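Local coordinates for protein pyridoxine 4-oxidase (Mesorhizobium loti, PDB 4HA6) that oxidises pyridoxine to pyridoxal with FAD as cofactor and dioxygen as electron acceptor, as a member of the GMC oxidoreductase family, at residues V476-M481 and G487-A492; D115-V120 and V493-E498; A401-R406 and A431-F436; M320-F325 and R395-R400. One frame throughout, in Å; residues are numbered along the deposited sequence.

Contacts 1 and 2 lie deep in the FAD-binding part of the molecule and share helix 490-506. They touch through I480 with I496 and A478 with V493, and both reach the cofactor. Contacts 3 and 4 sit farther out, away from the FAD and pyridoxamine sites, and share helix 392-409, which packs against the antiparallel sheet. Contact 1 pairs apolar packing between its segments with two backbone N-H groups that bind FAD. Contact 2 is a buried crossing of two helices; contact 3 is buried too and meets through leucine, methionine and phenylalanine. Contact 4, at the surface, sets one alanine against charged arginines. D434 of contact 3 forms salt bridges with R395 and R399 of contact 4.

Contact 1: V476-M481 and G487-A492; sequences VDASIM and GPIHAA. With FAD (flavin-adenine dinucleotide), chain B.
The FAD cradle of this GMC oxidoreductase includes the turn after strand 473-475 and the start of helix 490-506, where A478 and M481 meet I489 and A492. M481 brings its terminal methyl obliquely across the branch of I489, with M481 CE 3.9 Å from I489 CG2, and reaches on to A492 CB. I489 carries CG1 between its backbone N and carbonyl carbon (chi1 64°), which places I489 CG1 3.2 Å from the ribityl O3' of FAD. I489 CD1, extended beyond it, lies 4.2 Å from A478 CB. Each segment also gives the cofactor a backbone N-H. A478 N donates to FAD phosphate oxygen O2P at 3.1 Å, nearly straight at 166°. H490 N donates to flavin O2 at 2.7 Å, where the helix start would probably favour negative charge. D477 OD1 accepts from S479 N at 2.8 Å, an Asx turn, while OD2 bonds to S256 and G252. With an alanine in place of D477, the N-H groups of S479 and G252 would probably lose their acceptor and the turn presenting A478 N would slacken. V476 pairs with L249 of neighbouring strand 246-249; from helix 490-506, V493 packs on A478 and I496 on M481.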
# COMPACT_ATOMS: atom_id res chain seq x y z
N VAL A 476 7.15 9.94 -7.44
CA VAL A 476 7.86 9.03 -6.54
C VAL A 476 6.94 8.59 -5.41
O VAL A 476 7.02 9.12 -4.30
CB VAL A 476 9.15 9.67 -5.98
CG1 VAL A 476 9.95 8.64 -5.19
CG2 VAL A 476 10.01 10.19 -7.10
N ASP A 477 6.07 7.62 -5.72
CA ASP A 477 5.15 7.02 -4.75
C ASP A 477 4.57 5.71 -5.31
O ASP A 477 5.08 5.19 -6.32
CB ASP A 477 4.04 8.00 -4.35
CG ASP A 477 3.24 8.50 -5.55
OD1 ASP A 477 3.04 7.72 -6.52
OD2 ASP A 477 2.81 9.69 -5.51
N ALA A 478 3.50 5.21 -4.71
CA ALA A 478 2.94 3.92 -5.12
C ALA A 478 2.39 3.94 -6.53
O ALA A 478 2.20 2.89 -7.14
CB ALA A 478 1.84 3.45 -4.15
N SER A 479 2.12 5.14 -7.06
CA SER A 479 1.56 5.23 -8.42
C SER A 479 2.52 4.70 -9.51
O SER A 479 2.07 4.24 -10.56
CB SER A 479 1.16 6.67 -8.71
OG SER A 479 2.31 7.49 -8.84
N ILE A 480 3.84 4.76 -9.28
CA ILE A 480 4.76 4.30 -10.33
C ILE A 480 4.92 2.78 -10.44
O ILE A 480 5.45 2.29 -11.46
CB ILE A 480 6.16 4.95 -10.24
CG1 ILE A 480 6.94 4.43 -9.02
CG2 ILE A 480 6.07 6.48 -10.33
CD1 ILE A 480 7.93 3.31 -9.39
N MET A 481 4.48 2.04 -9.41
CA MET A 481 4.65 0.58 -9.38
C MET A 481 4.09 -0.07 -10.64
O MET A 481 2.90 0.06 -10.92
CB MET A 481 3.93 -0.02 -8.15
CG MET A 481 4.47 0.53 -6.83
SD MET A 481 3.57 -0.07 -5.36
CE MET A 481 3.89 -1.85 -5.49
N GLY A 487 2.49 -8.93 -1.33
CA GLY A 487 1.79 -8.60 -0.09
C GLY A 487 1.74 -7.08 0.07
O GLY A 487 1.87 -6.34 -0.90
N PRO A 488 1.56 -6.62 1.31
CA PRO A 488 1.46 -5.18 1.57
C PRO A 488 2.62 -4.38 0.95
O PRO A 488 3.78 -4.84 0.97
CB PRO A 488 1.46 -5.11 3.10
CG PRO A 488 0.83 -6.41 3.52
CD PRO A 488 1.39 -7.41 2.55
N ILE A 489 2.31 -3.20 0.43
CA ILE A 489 3.22 -2.46 -0.44
C ILE A 489 4.02 -1.31 0.19
O ILE A 489 4.78 -0.63 -0.51
CB ILE A 489 2.44 -1.84 -1.62
CG1 ILE A 489 1.43 -0.80 -1.10
CG2 ILE A 489 1.75 -2.92 -2.46
CD1 ILE A 489 0.67 -0.09 -2.23
N HIS A 490 3.84 -1.06 1.48
CA HIS A 490 4.50 0.10 2.09
C HIS A 490 6.03 -0.02 1.98
O HIS A 490 6.71 0.97 1.67
CB HIS A 490 4.04 0.28 3.54
CG HIS A 490 4.52 1.54 4.19
ND1 HIS A 490 5.23 1.54 5.37
CD2 HIS A 490 4.36 2.84 3.85
CE1 HIS A 490 5.49 2.79 5.73
NE2 HIS A 490 4.97 3.60 4.82
N ALA A 491 6.57 -1.21 2.19
CA ALA A 491 8.03 -1.38 2.11
C ALA A 491 8.51 -0.97 0.72
O ALA A 491 9.54 -0.32 0.56
CB ALA A 491 8.43 -2.83 2.39
N ALA A 492 7.74 -1.38 -0.29
CA ALA A 492 8.05 -1.08 -1.69
C ALA A 492 7.98 0.41 -2.00
O ALA A 492 8.82 0.94 -2.73
CB ALA A 492 7.11 -1.85 -2.62
PA FAD B . 0.46 8.20 0.99
O1A FAD B . 1.27 7.65 2.15
O2A FAD B . -1.02 7.93 0.96
O5B FAD B . 0.72 9.79 0.95
C5B FAD B . -0.04 10.72 0.17
C4B FAD B . 0.07 12.04 0.91
O4B FAD B . -0.06 13.16 0.02
C3B FAD B . -1.05 12.17 1.94
O3B FAD B . -0.43 12.65 3.15
C2B FAD B . -2.00 13.21 1.35
O2B FAD B . -2.66 13.96 2.38
C1B FAD B . -1.08 14.07 0.50
N9A FAD B . -1.71 14.70 -0.70
C8A FAD B . -2.56 14.11 -1.57
N7A FAD B . -2.92 14.98 -2.55
C5A FAD B . -2.28 16.16 -2.32
C6A FAD B . -2.22 17.49 -2.97
N6A FAD B . -2.92 17.75 -4.12
N1A FAD B . -1.43 18.44 -2.39
C2A FAD B . -0.72 18.19 -1.27
N3A FAD B . -0.74 17.00 -0.64
C4A FAD B . -1.49 15.96 -1.10
N1 FAD B . 0.91 -1.13 3.67
C2 FAD B . 1.72 -2.06 4.22
O2 FAD B . 2.79 -2.34 3.63
N3 FAD B . 1.42 -2.70 5.36
C4 FAD B . 0.29 -2.45 6.05
O4 FAD B . 0.02 -3.07 7.11
C4X FAD B . -0.65 -1.45 5.51
N5 FAD B . -1.81 -1.15 6.12
C5X FAD B . -2.65 -0.21 5.61
C6 FAD B . -3.85 0.10 6.26
C7 FAD B . -4.70 1.07 5.74
C7M FAD B . -5.99 1.39 6.46
C8 FAD B . -4.34 1.78 4.49
C8M FAD B . -5.27 2.82 3.93
C9 FAD B . -3.14 1.48 3.83
C9A FAD B . -2.30 0.51 4.35
N10 FAD B . -1.09 0.19 3.70
C10 FAD B . -0.25 -0.78 4.25
C1' FAD B . -0.73 0.88 2.45
C2' FAD B . 0.36 1.92 2.64
O2' FAD B . 0.08 2.72 3.79
C3' FAD B . 0.38 2.77 1.37
O3' FAD B . 0.48 1.90 0.23
C4' FAD B . 1.54 3.76 1.38
O4' FAD B . 1.43 4.56 2.57
C5' FAD B . 1.55 4.63 0.12
O5' FAD B . 2.35 5.78 0.38
P FAD B . 2.42 6.95 -0.70
O1P FAD B . 3.61 7.87 -0.41
O2P FAD B . 2.27 6.37 -2.09
O3P FAD B . 1.05 7.74 -0.43

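Contact 2: D115-V120 and V493-E498; sequences DELLPV and VLAIAE. With FAD (flavin-adenine dinucleotide), chain B.
L117 opens the contact by reaching over to A495, with L117 CD2 4.4 Å from A495 CB. The same leucine also rests on T499, one turn farther along. L118 and P119 follow on the outer side, and here the helix is kinked: P119 has no N-H to donate, and V120 N makes only a weak bond, to L117 O. V120 then carries most of the crossing. V120 CA lies 6.2 Å from A495 CA, the closest such pair between the two segments. CG1 stands opposite the backbone N (chi1 169°) and enters the angle between A495 and E498, residues three apart on the helix. From there V120 CG1 lies 4.1 Å from A495 CB. On its other partner, V120 CG1 comes to 3.6 Å from E498 CG.

The glutamate thus meets valine with its aliphatic part, CB and CG both facing the methyl, while the bend at chi2 (61°) turns the carboxylate aside. E498 OE1 forms salt bridges with R19 and R502, so the buried carboxylate is paired with two arginines. V493 looks the other way, with V493 CG1 3.7 Å from FAD O5'.

The short helical segments cross almost at right angles (88°), their axes 10.0 Å apart, consistent with the small A495 at the crossing. This layering belongs to the FAD-binding part of the GMC fold: helix 490-506 packs between helix 114-124 and helix 11-20, which begins within what is probably the Rossmann-type GxGxxG motif.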
# COMPACT_ATOMS: atom_id res chain seq x y z
N ASP A 115 18.17 -7.77 -6.16
CA ASP A 115 19.60 -7.67 -5.82
C ASP A 115 20.03 -6.23 -5.58
O ASP A 115 20.76 -5.96 -4.63
CB ASP A 115 20.47 -8.26 -6.93
CG ASP A 115 20.40 -9.78 -6.98
OD1 ASP A 115 20.07 -10.41 -5.95
OD2 ASP A 115 20.70 -10.34 -8.06
N GLU A 116 19.57 -5.31 -6.43
CA GLU A 116 19.95 -3.90 -6.28
C GLU A 116 19.10 -3.24 -5.21
O GLU A 116 19.55 -2.30 -4.55
CB GLU A 116 19.82 -3.16 -7.61
CG GLU A 116 20.68 -3.74 -8.74
CD GLU A 116 22.10 -3.18 -8.79
OE1 GLU A 116 22.62 -2.75 -7.74
OE2 GLU A 116 22.68 -3.17 -9.90
N LEU A 117 17.88 -3.72 -5.02
CA LEU A 117 17.01 -3.17 -3.97
C LEU A 117 17.49 -3.60 -2.59
O LEU A 117 17.24 -2.91 -1.60
CB LEU A 117 15.56 -3.61 -4.19
CG LEU A 117 14.87 -2.82 -5.31
CD1 LEU A 117 13.46 -3.32 -5.53
CD2 LEU A 117 14.86 -1.34 -5.00
N LEU A 118 18.18 -4.73 -2.52
CA LEU A 118 18.64 -5.28 -1.23
C LEU A 118 19.36 -4.24 -0.34
O LEU A 118 18.96 -4.03 0.81
CB LEU A 118 19.47 -6.56 -1.46
CG LEU A 118 19.22 -7.80 -0.61
CD1 LEU A 118 17.78 -7.93 -0.14
CD2 LEU A 118 19.61 -9.03 -1.42
N PRO A 119 20.39 -3.55 -0.88
CA PRO A 119 21.01 -2.50 -0.05
C PRO A 119 20.06 -1.35 0.27
O PRO A 119 20.29 -0.63 1.24
CB PRO A 119 22.15 -1.97 -0.93
CG PRO A 119 22.38 -3.01 -1.97
CD PRO A 119 21.05 -3.67 -2.19
N VAL A 120 19.03 -1.15 -0.56
CA VAL A 120 18.06 -0.07 -0.31
C VAL A 120 17.15 -0.43 0.87
O VAL A 120 16.99 0.38 1.80
CB VAL A 120 17.24 0.27 -1.58
CG1 VAL A 120 16.05 1.18 -1.24
CG2 VAL A 120 18.13 0.92 -2.64
N VAL A 493 6.97 1.08 -1.46
CA VAL A 493 6.85 2.53 -1.67
C VAL A 493 8.08 3.21 -1.06
O VAL A 493 8.62 4.18 -1.62
CB VAL A 493 5.59 3.10 -0.98
CG1 VAL A 493 5.53 4.61 -1.17
CG2 VAL A 493 4.33 2.44 -1.53
N LEU A 494 8.51 2.72 0.10
CA LEU A 494 9.65 3.31 0.77
C LEU A 494 10.92 3.00 -0.02
O LEU A 494 11.77 3.87 -0.21
CB LEU A 494 9.74 2.83 2.23
CG LEU A 494 8.57 3.21 3.16
CD1 LEU A 494 8.72 2.48 4.49
CD2 LEU A 494 8.47 4.71 3.39
N ALA A 495 11.04 1.77 -0.52
CA ALA A 495 12.17 1.45 -1.40
C ALA A 495 12.19 2.35 -2.65
O ALA A 495 13.24 2.83 -3.05
CB ALA A 495 12.16 -0.02 -1.78
N ILE A 496 11.02 2.60 -3.24
CA ILE A 496 10.95 3.53 -4.37
C ILE A 496 11.47 4.91 -3.98
O ILE A 496 12.20 5.57 -4.75
CB ILE A 496 9.50 3.68 -4.90
CG1 ILE A 496 9.06 2.39 -5.58
CG2 ILE A 496 9.39 4.84 -5.92
CD1 ILE A 496 7.60 2.39 -5.98
N ALA A 497 11.08 5.38 -2.81
CA ALA A 497 11.49 6.73 -2.42
C ALA A 497 13.00 6.77 -2.15
O ALA A 497 13.69 7.69 -2.62
CB ALA A 497 10.70 7.20 -1.23
N GLU A 498 13.51 5.77 -1.43
CA GLU A 498 14.94 5.74 -1.13
C GLU A 498 15.78 5.65 -2.41
O GLU A 498 16.80 6.34 -2.52
CB GLU A 498 15.30 4.60 -0.17
CG GLU A 498 16.81 4.45 0.13
CD GLU A 498 17.45 5.68 0.78
OE1 GLU A 498 18.69 5.83 0.68
OE2 GLU A 498 16.74 6.50 1.40
PA FAD B . 0.46 8.20 0.99
O1A FAD B . 1.27 7.65 2.15
O2A FAD B . -1.02 7.93 0.96
O5B FAD B . 0.72 9.79 0.95
C5B FAD B . -0.04 10.72 0.17
C4B FAD B . 0.07 12.04 0.91
O4B FAD B . -0.06 13.16 0.02
C3B FAD B . -1.05 12.17 1.94
O3B FAD B . -0.43 12.65 3.15
C2B FAD B . -2.00 13.21 1.35
O2B FAD B . -2.66 13.96 2.38
C1B FAD B . -1.08 14.07 0.50
N9A FAD B . -1.71 14.70 -0.70
C8A FAD B . -2.56 14.11 -1.57
N7A FAD B . -2.92 14.98 -2.55
C5A FAD B . -2.28 16.16 -2.32
C6A FAD B . -2.22 17.49 -2.97
N6A FAD B . -2.92 17.75 -4.12
N1A FAD B . -1.43 18.44 -2.39
C2A FAD B . -0.72 18.19 -1.27
N3A FAD B . -0.74 17.00 -0.64
C4A FAD B . -1.49 15.96 -1.10
N1 FAD B . 0.91 -1.13 3.67
C2 FAD B . 1.72 -2.06 4.22
O2 FAD B . 2.79 -2.34 3.63
N3 FAD B . 1.42 -2.70 5.36
C4 FAD B . 0.29 -2.45 6.05
O4 FAD B . 0.02 -3.07 7.11
C4X FAD B . -0.65 -1.45 5.51
N5 FAD B . -1.81 -1.15 6.12
C5X FAD B . -2.65 -0.21 5.61
C6 FAD B . -3.85 0.10 6.26
C7 FAD B . -4.70 1.07 5.74
C7M FAD B . -5.99 1.39 6.46
C8 FAD B . -4.34 1.78 4.49
C8M FAD B . -5.27 2.82 3.93
C9 FAD B . -3.14 1.48 3.83
C9A FAD B . -2.30 0.51 4.35
N10 FAD B . -1.09 0.19 3.70
C10 FAD B . -0.25 -0.78 4.25
C1' FAD B . -0.73 0.88 2.45
C2' FAD B . 0.36 1.92 2.64
O2' FAD B . 0.08 2.72 3.79
C3' FAD B . 0.38 2.77 1.37
O3' FAD B . 0.48 1.90 0.23
C4' FAD B . 1.54 3.76 1.38
O4' FAD B . 1.43 4.56 2.57
C5' FAD B . 1.55 4.63 0.12
O5' FAD B . 2.35 5.78 0.38
P FAD B . 2.42 6.95 -0.70
O1P FAD B . 3.61 7.87 -0.41
O2P FAD B . 2.27 6.37 -2.09
O3P FAD B . 1.05 7.74 -0.43

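Contact 3: A401-R406 and A431-F436; sequences ALEASR and AEMDDF
L402 overlaps the thioether end of M433, its CD1 lying 3.8 Å from M433 SD and 4.0 Å from M433 CE. The same leucine methyl serves a second partner: L402 CD1 comes within 4.1 Å of F436 CD1, so that one leucine branch fills the angle between two residues a helical turn apart. M433 is bent twice along its chain, at chi2 (-122°) and chi3 (-43°), which turns its methyl to E403, where M433 CE lies 4.3 Å from CG of that glutamate. E403 takes part through its aliphatic carbon; its OE1 forms a salt bridge with R400 on the same helix.

Segments 401-406 and 431-436, on helices 392-409 and 430-440, cross nearly perpendicularly, at 87°, with their axes 11.9 Å apart. At that distance the backbones do not meet, and long side chains have to bridge the gap; even the nearest CA atoms, L402 CA and M433 CA, are 8.5 Å apart. F360 of strand 355-362 packs against both L402 and F436, tying the crossing to the antiparallel sheet, while P427 touches M433.

Between the two segments the meeting is apolar and lacks the directional hold of a hydrogen bond. Directional links between the helices come from salt bridges beside it, where D434 holds R395 and R399, consistent with a greasy centre flanked by charge.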
# COMPACT_ATOMS: atom_id res chain seq x y z
N ALA A 401 -7.73 -19.69 -3.18
CA ALA A 401 -7.41 -19.05 -1.89
C ALA A 401 -8.44 -19.45 -0.83
O ALA A 401 -8.06 -19.83 0.29
CB ALA A 401 -7.34 -17.52 -2.02
N LEU A 402 -9.72 -19.35 -1.19
CA LEU A 402 -10.80 -19.75 -0.27
C LEU A 402 -10.62 -21.21 0.09
O LEU A 402 -10.83 -21.61 1.25
CB LEU A 402 -12.16 -19.63 -0.95
CG LEU A 402 -13.42 -19.24 -0.15
CD1 LEU A 402 -14.67 -19.76 -0.82
CD2 LEU A 402 -13.38 -19.62 1.34
N GLU A 403 -10.25 -22.02 -0.89
CA GLU A 403 -10.07 -23.44 -0.60
C GLU A 403 -8.90 -23.66 0.33
O GLU A 403 -8.95 -24.54 1.18
CB GLU A 403 -9.93 -24.26 -1.88
CG GLU A 403 -11.25 -24.34 -2.61
CD GLU A 403 -11.17 -25.18 -3.84
OE1 GLU A 403 -10.06 -25.29 -4.42
OE2 GLU A 403 -12.23 -25.73 -4.23
N ALA A 404 -7.85 -22.85 0.18
CA ALA A 404 -6.69 -23.03 1.04
C ALA A 404 -7.08 -22.63 2.46
O ALA A 404 -6.67 -23.28 3.43
CB ALA A 404 -5.52 -22.21 0.55
N SER A 405 -7.88 -21.58 2.56
CA SER A 405 -8.29 -21.04 3.85
C SER A 405 -9.11 -22.05 4.65
O SER A 405 -8.91 -22.23 5.86
CB SER A 405 -9.12 -19.76 3.64
OG SER A 405 -9.47 -19.19 4.89
N ARG A 406 -10.06 -22.68 3.98
CA ARG A 406 -10.91 -23.64 4.68
C ARG A 406 -10.11 -24.88 5.10
O ARG A 406 -10.31 -25.38 6.20
CB ARG A 406 -12.12 -24.00 3.82
CG ARG A 406 -12.98 -22.76 3.49
CD ARG A 406 -14.25 -23.13 2.75
NE ARG A 406 -15.17 -23.81 3.65
CZ ARG A 406 -16.12 -24.65 3.24
NH1 ARG A 406 -16.27 -24.91 1.95
NH2 ARG A 406 -16.92 -25.22 4.13
N ALA A 431 -19.88 -21.45 -9.21
CA ALA A 431 -20.71 -20.24 -9.21
C ALA A 431 -21.07 -19.81 -7.79
O ALA A 431 -21.05 -18.61 -7.48
CB ALA A 431 -21.96 -20.44 -10.03
N GLU A 432 -21.43 -20.77 -6.94
CA GLU A 432 -21.75 -20.45 -5.55
C GLU A 432 -20.55 -19.92 -4.78
O GLU A 432 -20.67 -19.00 -3.96
CB GLU A 432 -22.34 -21.67 -4.81
CG GLU A 432 -23.73 -22.09 -5.33
CD GLU A 432 -24.40 -23.12 -4.43
OE1 GLU A 432 -25.54 -23.51 -4.74
OE2 GLU A 432 -23.79 -23.53 -3.42
N MET A 433 -19.38 -20.50 -5.03
CA MET A 433 -18.16 -20.00 -4.42
C MET A 433 -17.85 -18.61 -4.94
O MET A 433 -17.44 -17.72 -4.18
CB MET A 433 -17.00 -20.92 -4.75
CG MET A 433 -17.09 -22.28 -4.13
SD MET A 433 -15.64 -22.56 -3.12
CE MET A 433 -14.39 -21.90 -4.22
N ASP A 434 -18.01 -18.42 -6.25
CA ASP A 434 -17.74 -17.13 -6.86
C ASP A 434 -18.64 -16.07 -6.24
O ASP A 434 -18.21 -14.93 -6.02
CB ASP A 434 -17.99 -17.20 -8.38
CG ASP A 434 -16.82 -17.81 -9.15
OD1 ASP A 434 -15.83 -18.27 -8.51
OD2 ASP A 434 -16.90 -17.86 -10.40
N ASP A 435 -19.89 -16.44 -5.94
CA ASP A 435 -20.86 -15.48 -5.41
C ASP A 435 -20.50 -15.07 -3.99
O ASP A 435 -20.53 -13.89 -3.64
CB ASP A 435 -22.29 -16.04 -5.45
CG ASP A 435 -23.32 -15.02 -4.95
OD1 ASP A 435 -23.49 -13.96 -5.59
OD2 ASP A 435 -23.95 -15.26 -3.89
N PHE A 436 -20.16 -16.06 -3.17
CA PHE A 436 -19.69 -15.75 -1.83
C PHE A 436 -18.45 -14.87 -1.87
O PHE A 436 -18.35 -13.88 -1.13
CB PHE A 436 -19.39 -17.02 -1.06
CG PHE A 436 -18.75 -16.76 0.26
CD1 PHE A 436 -17.37 -16.88 0.42
CD2 PHE A 436 -19.52 -16.35 1.35
CE1 PHE A 436 -16.77 -16.61 1.64
CE2 PHE A 436 -18.92 -16.09 2.58
CZ PHE A 436 -17.54 -16.22 2.73

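Contact 4: M320-F325 and R395-R400; sequences MRADSF and RERFRR
A methyl group lies over one face of a guanidinium: A322 CB sits 3.6 Å from R397 NH1, with R397 CD close by at 3.8 Å. The pair belongs to the junction between helix 392-409 and the loop that follows strand 314-320 of the antiparallel sheet. R397 bends at chi2 (-77°), which folds its head back so that one face lies against the alanine methyl. One turn on, R400 meets the same residue with its carbon stem, R400 CB being 3.8 Å from A322 CB and 3.7 Å from A322 O, while its guanidinium turns back to E396.

E396 ties both arginines into a salt-bridge network. R400 NH1 donates to E396 OE2 at 2.6 Å; the oxygen lies in the guanidinium plane, while the nitrogen comes from 41° above the carboxylate plane. R397 NH1 stands 3.1 Å from E396 OE1, a pairing of charge without an N-H aimed at the oxygen. A leucine in place of R400 would probably leave E396 OE2 and E403 OE1 each short of a positive mate. Over one face of the R400 head, toward its rim, R399 CB stands 3.6 Å above the guanidinium plane.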
# COMPACT_ATOMS: atom_id res chain seq x y z
N MET A 320 1.48 -18.54 -0.22
CA MET A 320 1.73 -19.89 -0.71
C MET A 320 1.40 -20.01 -2.19
O MET A 320 0.86 -19.08 -2.81
CB MET A 320 0.90 -20.90 0.11
CG MET A 320 -0.61 -20.70 -0.01
SD MET A 320 -1.62 -21.50 1.28
CE MET A 320 -1.45 -20.32 2.63
N ARG A 321 1.71 -21.16 -2.77
CA ARG A 321 1.31 -21.41 -4.13
C ARG A 321 -0.17 -21.78 -4.08
O ARG A 321 -0.68 -22.19 -3.04
CB ARG A 321 2.16 -22.53 -4.75
CG ARG A 321 3.67 -22.21 -4.79
CD ARG A 321 4.01 -21.07 -5.75
NE ARG A 321 3.85 -21.48 -7.13
CZ ARG A 321 4.07 -20.70 -8.18
NH1 ARG A 321 4.47 -19.44 -8.02
NH2 ARG A 321 3.88 -21.18 -9.41
N ALA A 322 -0.86 -21.60 -5.20
CA ALA A 322 -2.30 -21.87 -5.23
C ALA A 322 -2.65 -23.37 -5.23
O ALA A 322 -3.79 -23.71 -4.93
CB ALA A 322 -2.93 -21.18 -6.41
N ASP A 323 -1.71 -24.24 -5.57
CA ASP A 323 -2.05 -25.66 -5.77
C ASP A 323 -1.34 -26.62 -4.81
O ASP A 323 -1.47 -27.85 -4.93
CB ASP A 323 -1.79 -26.10 -7.22
CG ASP A 323 -0.35 -25.88 -7.65
OD1 ASP A 323 0.48 -25.46 -6.82
OD2 ASP A 323 -0.03 -26.13 -8.84
N SER A 324 -0.60 -26.07 -3.85
CA SER A 324 0.21 -26.89 -2.97
C SER A 324 0.73 -26.13 -1.76
O SER A 324 1.18 -24.99 -1.87
CB SER A 324 1.40 -27.45 -3.73
OG SER A 324 2.37 -27.96 -2.83
N PHE A 325 0.69 -26.77 -0.60
CA PHE A 325 1.23 -26.14 0.60
C PHE A 325 2.75 -26.35 0.72
O PHE A 325 3.41 -25.69 1.53
CB PHE A 325 0.53 -26.68 1.85
CG PHE A 325 -0.93 -26.30 1.94
CD1 PHE A 325 -1.30 -25.03 2.35
CD2 PHE A 325 -1.91 -27.23 1.63
CE1 PHE A 325 -2.64 -24.67 2.44
CE2 PHE A 325 -3.24 -26.89 1.72
CZ PHE A 325 -3.62 -25.61 2.13
N ARG A 395 -10.48 -14.71 -10.67
CA ARG A 395 -11.61 -15.41 -10.07
C ARG A 395 -11.23 -16.85 -9.71
O ARG A 395 -11.60 -17.35 -8.64
CB ARG A 395 -12.83 -15.37 -11.01
CG ARG A 395 -13.45 -13.98 -11.14
CD ARG A 395 -14.60 -13.93 -12.17
NE ARG A 395 -15.61 -14.96 -11.94
CZ ARG A 395 -16.91 -14.79 -12.11
NH1 ARG A 395 -17.39 -13.62 -12.52
NH2 ARG A 395 -17.75 -15.79 -11.88
N GLU A 396 -10.48 -17.50 -10.59
CA GLU A 396 -10.07 -18.90 -10.38
C GLU A 396 -9.12 -19.01 -9.19
O GLU A 396 -9.32 -19.86 -8.30
CB GLU A 396 -9.42 -19.46 -11.67
CG GLU A 396 -9.06 -20.97 -11.63
CD GLU A 396 -7.74 -21.27 -10.91
OE1 GLU A 396 -6.88 -20.35 -10.84
OE2 GLU A 396 -7.55 -22.41 -10.43
N ARG A 397 -8.10 -18.15 -9.16
CA ARG A 397 -7.15 -18.07 -8.05
C ARG A 397 -7.82 -17.80 -6.68
O ARG A 397 -7.38 -18.34 -5.66
CB ARG A 397 -6.09 -17.00 -8.32
CG ARG A 397 -5.06 -17.38 -9.36
CD ARG A 397 -4.04 -18.34 -8.75
NE ARG A 397 -3.06 -18.84 -9.71
CZ ARG A 397 -3.06 -20.07 -10.21
NH1 ARG A 397 -3.99 -20.95 -9.83
NH2 ARG A 397 -2.12 -20.43 -11.07
N PHE A 398 -8.86 -16.96 -6.65
CA PHE A 398 -9.58 -16.68 -5.40
C PHE A 398 -10.34 -17.91 -4.89
O PHE A 398 -10.54 -18.04 -3.68
CB PHE A 398 -10.56 -15.52 -5.58
CG PHE A 398 -10.24 -14.31 -4.72
CD1 PHE A 398 -10.39 -14.36 -3.34
CD2 PHE A 398 -9.81 -13.13 -5.31
CE1 PHE A 398 -10.09 -13.23 -2.55
CE2 PHE A 398 -9.51 -12.00 -4.53
CZ PHE A 398 -9.66 -12.06 -3.15
N ARG A 399 -10.79 -18.77 -5.80
CA ARG A 399 -11.32 -20.08 -5.40
C ARG A 399 -10.22 -20.88 -4.72
O ARG A 399 -10.45 -21.51 -3.68
CB ARG A 399 -11.84 -20.87 -6.61
CG ARG A 399 -13.11 -20.33 -7.23
CD ARG A 399 -13.59 -21.22 -8.38
NE ARG A 399 -14.33 -20.40 -9.34
CZ ARG A 399 -14.28 -20.57 -10.66
NH1 ARG A 399 -13.54 -21.54 -11.20
NH2 ARG A 399 -14.99 -19.77 -11.44
N ARG A 400 -9.03 -20.87 -5.30
CA ARG A 400 -7.90 -21.58 -4.70
C ARG A 400 -7.61 -21.01 -3.32
O ARG A 400 -7.32 -21.76 -2.37
CB ARG A 400 -6.66 -21.52 -5.60
CG ARG A 400 -6.85 -22.07 -7.04
CD ARG A 400 -7.06 -23.60 -7.09
NE ARG A 400 -8.43 -24.00 -6.78
CZ ARG A 400 -9.46 -23.95 -7.63
NH1 ARG A 400 -9.29 -23.50 -8.88
NH2 ARG A 400 -10.67 -24.33 -7.24